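Local coordinates for protein cyclase (Uncultured organism, PDB 5IBZ) that binds acetylphosphate in a pocket of its cyclase fold and probably has arylformamidase activity, at residues B[18-30]-B[117-129]. Numbering follows the deposited sequence.
Sequences NNWGKWGDDDQRG and LSHGWYGESLYNG. With UVW (acetylphosphate), chain F.
The amide of N128 reaches into the turns of 18-30 and uses both its ends there. ND2 gives one hydrogen to G24 O at 3.0 Å and the other to D27 O at 3.1 Å, both acceptors lying near the amide plane. OD1 takes the backbone N of G21 at 3.0 Å. These three bonds, with ND2 as double donor and OD1 as acceptor, fix which way round the amide lies. One residue earlier, Y127 OH donates to D27 OD2 at 2.6 Å, on the anti lone pair; G30 N takes the syn one at 2.8 Å. D27 reaches both because its CG stands anti to the backbone N (chi1 175°), and its OD1 closes an Asx turn with R29 N. A water donates to the tyrosine oxygen and to G24 O. Three beta turns, N19-K22 (type II), G21-G24 and G24-D27 (both type I), fold the loop ahead of helix 37-44 around N128. Strand 120-122 continues a sheet into the second subunit, and H119 just before it hydrogen-bonds acetylphosphate O1P through NE2. Van der Waals packing is carried largely by W20, whose indole lays one face over the backbone of 127-129, with N128 N 3.2 Å above its plane and offset toward the rim. NE1 is bonded to R273 O, outside both segments. Replacing W20 by alanine removes the indole, which would probably uncover the N128-G129 peptide and leave R273 O without this donor. The indole's CD1 also touches Y127 CD1 at 4.0 Å, and the Y127 hydroxyl meets the edge of W23 at CE3, 3.3 Å away.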
loop_
_atom_site.group_PDB
_atom_site.type_symbol
_atom_site.label_atom_id
_atom_site.label_comp_id
_atom_site.label_asym_id
_atom_site.label_seq_id
_atom_site.Cartn_x
_atom_site.Cartn_y
_atom_site.Cartn_z
ATOM N N ASN B 18 35.667 4.199 16.281
ATOM C CA ASN B 18 34.244 4.424 16.503
ATOM C C ASN B 18 34.006 5.781 17.147
ATOM O O ASN B 18 34.943 6.395 17.710
ATOM C CB ASN B 18 33.637 3.312 17.366
ATOM C CG ASN B 18 34.043 3.406 18.807
ATOM O OD1 ASN B 18 33.509 4.225 19.550
ATOM N ND2 ASN B 18 35.002 2.573 19.219
ATOM N N ASN B 19 32.773 6.255 17.032
ATOM C CA ASN B 19 32.353 7.477 17.687
ATOM C C ASN B 19 31.408 7.254 18.870
ATOM O O ASN B 19 30.731 8.182 19.299
ATOM C CB ASN B 19 31.674 8.402 16.673
ATOM C CG ASN B 19 32.638 9.009 15.706
ATOM O OD1 ASN B 19 33.773 9.339 16.066
ATOM N ND2 ASN B 19 32.189 9.191 14.459
ATOM N N TRP B 20 31.363 6.048 19.419
ATOM C CA TRP B 20 30.508 5.807 20.572
ATOM C C TRP B 20 30.951 6.694 21.731
ATOM O O TRP B 20 32.139 6.785 22.028
ATOM C CB TRP B 20 30.543 4.343 20.994
ATOM C CG TRP B 20 29.917 3.393 20.004
ATOM C CD1 TRP B 20 29.727 3.587 18.652
ATOM C CD2 TRP B 20 29.395 2.100 20.299
ATOM N NE1 TRP B 20 29.129 2.472 18.100
ATOM C CE2 TRP B 20 28.914 1.548 19.093
ATOM C CE3 TRP B 20 29.292 1.349 21.470
ATOM C CZ2 TRP B 20 28.330 0.274 19.039
ATOM C CZ3 TRP B 20 28.721 0.093 21.409
ATOM C CH2 TRP B 20 28.248 -0.432 20.212
ATOM N N GLY B 21 29.982 7.361 22.354
ATOM C CA GLY B 21 30.248 8.276 23.437
ATOM C C GLY B 21 30.762 9.660 23.053
ATOM O O GLY B 21 30.845 10.531 23.923
ATOM N N LYS B 22 31.118 9.875 21.791
ATOM C CA LYS B 22 31.669 11.173 21.366
ATOM C C LYS B 22 30.725 12.314 21.702
ATOM O O LYS B 22 31.156 13.424 22.061
ATOM C CB LYS B 22 31.955 11.182 19.856
ATOM C CG LYS B 22 32.470 12.527 19.332
ATOM C CD LYS B 22 33.020 12.414 17.922
ATOM C CE LYS B 22 34.471 11.966 17.927
ATOM N NZ LYS B 22 35.011 11.750 16.533
ATOM N N TRP B 23 29.437 12.043 21.546
ATOM C CA TRP B 23 28.393 13.028 21.802
ATOM C C TRP B 23 27.520 12.601 22.974
ATOM O O TRP B 23 26.358 13.011 23.085
ATOM C CB TRP B 23 27.553 13.239 20.542
ATOM C CG TRP B 23 28.378 13.647 19.354
ATOM C CD1 TRP B 23 28.915 14.875 19.110
ATOM C CD2 TRP B 23 28.744 12.824 18.239
ATOM N NE1 TRP B 23 29.604 14.871 17.930
ATOM C CE2 TRP B 23 29.510 13.621 17.367
ATOM C CE3 TRP B 23 28.498 11.483 17.892
ATOM C CZ2 TRP B 23 30.020 13.134 16.166
ATOM C CZ3 TRP B 23 29.028 11.005 16.719
ATOM C CH2 TRP B 23 29.770 11.823 15.867
ATOM N N GLY B 24 28.098 11.788 23.858
ATOM C CA GLY B 24 27.418 11.318 25.049
ATOM C C GLY B 24 26.898 9.913 24.856
ATOM O O GLY B 24 26.592 9.520 23.745
ATOM N N ASP B 25 26.771 9.156 25.939
ATOM C CA ASP B 25 26.333 7.781 25.810
ATOM C C ASP B 25 24.810 7.647 25.637
ATOM O O ASP B 25 24.317 6.551 25.426
ATOM C CB ASP B 25 26.836 6.975 27.009
ATOM C CG ASP B 25 28.361 6.757 26.956
ATOM O OD1 ASP B 25 28.878 6.399 25.873
ATOM O OD2 ASP B 25 29.040 6.961 27.975
ATOM N N ASP B 26 24.085 8.768 25.651
ATOM C CA ASP B 26 22.648 8.712 25.341
ATOM C C ASP B 26 22.322 9.348 23.986
ATOM O O ASP B 26 21.159 9.384 23.573
ATOM C CB ASP B 26 21.809 9.383 26.444
ATOM C CG ASP B 26 21.680 8.518 27.689
ATOM O OD1 ASP B 26 21.717 7.278 27.563
ATOM O OD2 ASP B 26 21.530 9.080 28.794
ATOM N N ASP B 27 23.342 9.796 23.265
ATOM C CA ASP B 27 23.151 10.367 21.937
ATOM C C ASP B 27 22.485 9.396 20.959
ATOM O O ASP B 27 22.819 8.210 20.909
ATOM C CB ASP B 27 24.478 10.811 21.347
ATOM C CG ASP B 27 24.329 11.299 19.938
ATOM O OD1 ASP B 27 23.590 12.301 19.752
ATOM O OD2 ASP B 27 24.936 10.686 19.029
ATOM N N GLN B 28 21.554 9.927 20.177
ATOM C CA GLN B 28 20.934 9.183 19.085
ATOM C C GLN B 28 21.134 9.803 17.718
ATOM O O GLN B 28 20.565 9.298 16.755
ATOM C CB GLN B 28 19.430 9.023 19.331
ATOM C CG GLN B 28 19.117 8.217 20.565
ATOM C CD GLN B 28 17.639 7.949 20.721
ATOM O OE1 GLN B 28 16.968 7.548 19.777
ATOM N NE2 GLN B 28 17.118 8.181 21.920
ATOM N N ARG B 29 21.912 10.888 17.611
ATOM C CA ARG B 29 22.056 11.577 16.328
ATOM C C ARG B 29 23.358 11.278 15.592
ATOM O O ARG B 29 23.459 11.520 14.389
ATOM C CB ARG B 29 21.903 13.088 16.526
ATOM C CG ARG B 29 20.590 13.451 17.191
ATOM C CD ARG B 29 20.420 14.919 17.333
ATOM N NE ARG B 29 20.076 15.567 16.072
ATOM C CZ ARG B 29 20.855 16.401 15.392
ATOM N NH1 ARG B 29 22.094 16.691 15.787
ATOM N NH2 ARG B 29 20.381 16.959 14.278
ATOM N N GLY B 30 24.374 10.796 16.290
ATOM C CA GLY B 30 25.615 10.440 15.616
ATOM C C GLY B 30 26.273 11.619 14.918
ATOM O O GLY B 30 26.311 12.749 15.443
ATOM N N LEU B 117 20.579 5.547 11.238
ATOM C CA LEU B 117 21.526 4.692 11.953
ATOM C C LEU B 117 20.841 3.406 12.447
ATOM O O LEU B 117 21.507 2.452 12.831
ATOM C CB LEU B 117 22.148 5.457 13.120
ATOM C CG LEU B 117 22.785 6.783 12.735
ATOM C CD1 LEU B 117 23.433 7.403 13.961
ATOM C CD2 LEU B 117 23.805 6.637 11.595
ATOM N N SER B 118 19.511 3.394 12.449
ATOM C CA SER B 118 18.747 2.185 12.755
ATOM C C SER B 118 18.627 1.229 11.572
ATOM O O SER B 118 18.040 0.163 11.699
ATOM C CB SER B 118 17.345 2.564 13.241
ATOM O OG SER B 118 16.769 3.561 12.402
ATOM N N HIS B 119 19.152 1.602 10.402
ATOM C CA HIS B 119 19.013 0.767 9.205
ATOM C C HIS B 119 19.976 -0.424 9.152
ATOM O O HIS B 119 19.660 -1.429 8.522
ATOM C CB HIS B 119 19.204 1.616 7.932
ATOM C CG HIS B 119 19.235 0.824 6.664
ATOM N ND1 HIS B 119 18.189 0.024 6.257
ATOM C CD2 HIS B 119 20.185 0.713 5.705
ATOM C CE1 HIS B 119 18.495 -0.550 5.107
ATOM N NE2 HIS B 119 19.703 -0.147 4.750
ATOM N N GLY B 120 21.158 -0.310 9.766
ATOM C CA GLY B 120 22.173 -1.341 9.611
ATOM C C GLY B 120 23.172 -1.368 10.743
ATOM O O GLY B 120 23.492 -0.336 11.325
ATOM N N TRP B 121 23.678 -2.558 11.027
ATOM C CA TRP B 121 24.623 -2.760 12.112
ATOM C C TRP B 121 25.218 -4.147 11.959
ATOM O O TRP B 121 25.000 -4.803 10.953
ATOM C CB TRP B 121 23.938 -2.595 13.474
ATOM C CG TRP B 121 22.893 -3.636 13.803
ATOM C CD1 TRP B 121 23.050 -4.747 14.605
ATOM C CD2 TRP B 121 21.526 -3.656 13.368
ATOM N NE1 TRP B 121 21.878 -5.445 14.675
ATOM C CE2 TRP B 121 20.920 -4.800 13.936
ATOM C CE3 TRP B 121 20.753 -2.815 12.564
ATOM C CZ2 TRP B 121 19.586 -5.139 13.693
ATOM C CZ3 TRP B 121 19.426 -3.139 12.341
ATOM C CH2 TRP B 121 18.857 -4.290 12.895
ATOM N N TYR B 122 25.999 -4.583 12.934
ATOM C CA TYR B 122 26.449 -5.963 12.979
ATOM C C TYR B 122 26.424 -6.373 14.435
ATOM O O TYR B 122 26.396 -5.535 15.330
ATOM C CB TYR B 122 27.843 -6.144 12.350
ATOM C CG TYR B 122 28.939 -5.284 12.921
ATOM C CD1 TYR B 122 29.624 -5.672 14.070
ATOM C CD2 TYR B 122 29.304 -4.088 12.313
ATOM C CE1 TYR B 122 30.625 -4.887 14.604
ATOM C CE2 TYR B 122 30.300 -3.294 12.845
ATOM C CZ TYR B 122 30.966 -3.711 13.986
ATOM O OH TYR B 122 31.970 -2.951 14.525
ATOM N N GLY B 123 26.399 -7.675 14.684
ATOM C CA GLY B 123 26.228 -8.131 16.054
ATOM C C GLY B 123 24.905 -7.688 16.663
ATOM O O GLY B 123 23.932 -7.486 15.950
ATOM N N GLU B 124 24.853 -7.572 17.988
ATOM C CA GLU B 124 23.585 -7.335 18.666
ATOM C C GLU B 124 23.361 -5.881 19.047
ATOM O O GLU B 124 22.352 -5.555 19.670
ATOM C CB GLU B 124 23.484 -8.219 19.902
ATOM C CG GLU B 124 23.415 -9.700 19.534
ATOM C CD GLU B 124 23.304 -10.616 20.739
ATOM O OE1 GLU B 124 23.315 -10.111 21.882
ATOM O OE2 GLU B 124 23.207 -11.846 20.536
ATOM N N SER B 125 24.291 -5.014 18.665
ATOM C CA SER B 125 24.214 -3.605 19.029
ATOM C C SER B 125 24.353 -2.700 17.823
ATOM O O SER B 125 25.109 -2.984 16.900
ATOM C CB SER B 125 25.305 -3.228 20.039
ATOM O OG SER B 125 25.206 -3.985 21.236
ATOM N N LEU B 126 23.607 -1.600 17.879
ATOM C CA LEU B 126 23.666 -0.543 16.883
ATOM C C LEU B 126 24.560 0.590 17.390
ATOM O O LEU B 126 25.169 0.484 18.465
ATOM C CB LEU B 126 22.259 -0.035 16.564
ATOM C CG LEU B 126 21.362 -0.938 15.717
ATOM C CD1 LEU B 126 20.732 -2.059 16.525
ATOM C CD2 LEU B 126 20.304 -0.088 15.089
ATOM N N TYR B 127 24.648 1.672 16.618
ATOM C CA TYR B 127 25.398 2.862 17.034
ATOM C C TYR B 127 25.173 3.212 18.520
ATOM O O TYR B 127 24.058 3.181 19.024
ATOM C CB TYR B 127 25.033 4.073 16.139
ATOM C CG TYR B 127 25.505 5.369 16.764
ATOM C CD1 TYR B 127 26.861 5.664 16.854
ATOM C CD2 TYR B 127 24.612 6.246 17.334
ATOM C CE1 TYR B 127 27.300 6.825 17.487
ATOM C CE2 TYR B 127 25.038 7.404 17.967
ATOM C CZ TYR B 127 26.374 7.677 18.048
ATOM O OH TYR B 127 26.778 8.814 18.704
ATOM N N ASN B 128 26.267 3.519 19.206
ATOM C CA ASN B 128 26.270 3.971 20.599
ATOM C C ASN B 128 25.699 2.959 21.580
ATOM O O ASN B 128 25.277 3.307 22.686
ATOM C CB ASN B 128 25.514 5.295 20.755
ATOM C CG ASN B 128 26.193 6.236 21.732
ATOM O OD1 ASN B 128 27.342 6.034 22.121
ATOM N ND2 ASN B 128 25.473 7.256 22.153
ATOM N N GLY B 129 25.723 1.702 21.185
ATOM C CA GLY B 129 25.340 0.634 22.086
ATOM C C GLY B 129 23.849 0.357 22.168
ATOM O O GLY B 129 23.388 -0.397 23.049
HETATM C C1 UVW F . 21.309 -3.336 0.351
HETATM O O1 UVW F . 20.143 -3.464 0.512
HETATM C C1M UVW F . 22.141 -4.502 -0.178
HETATM O O2 UVW F . 21.950 -2.127 0.634
HETATM P P UVW F . 21.198 -0.849 1.344
HETATM O O1P UVW F . 20.397 -1.288 2.547
HETATM O O2P UVW F . 22.302 0.100 1.753
HETATM O O3P UVW F . 20.271 -0.147 0.385
HETATM O O HOH W 1 28.005 9.540 21.222
HETATM O O HOH W 2 23.150 4.670 23.720
HETATM O O HOH W 3 27.808 4.574 24.524
#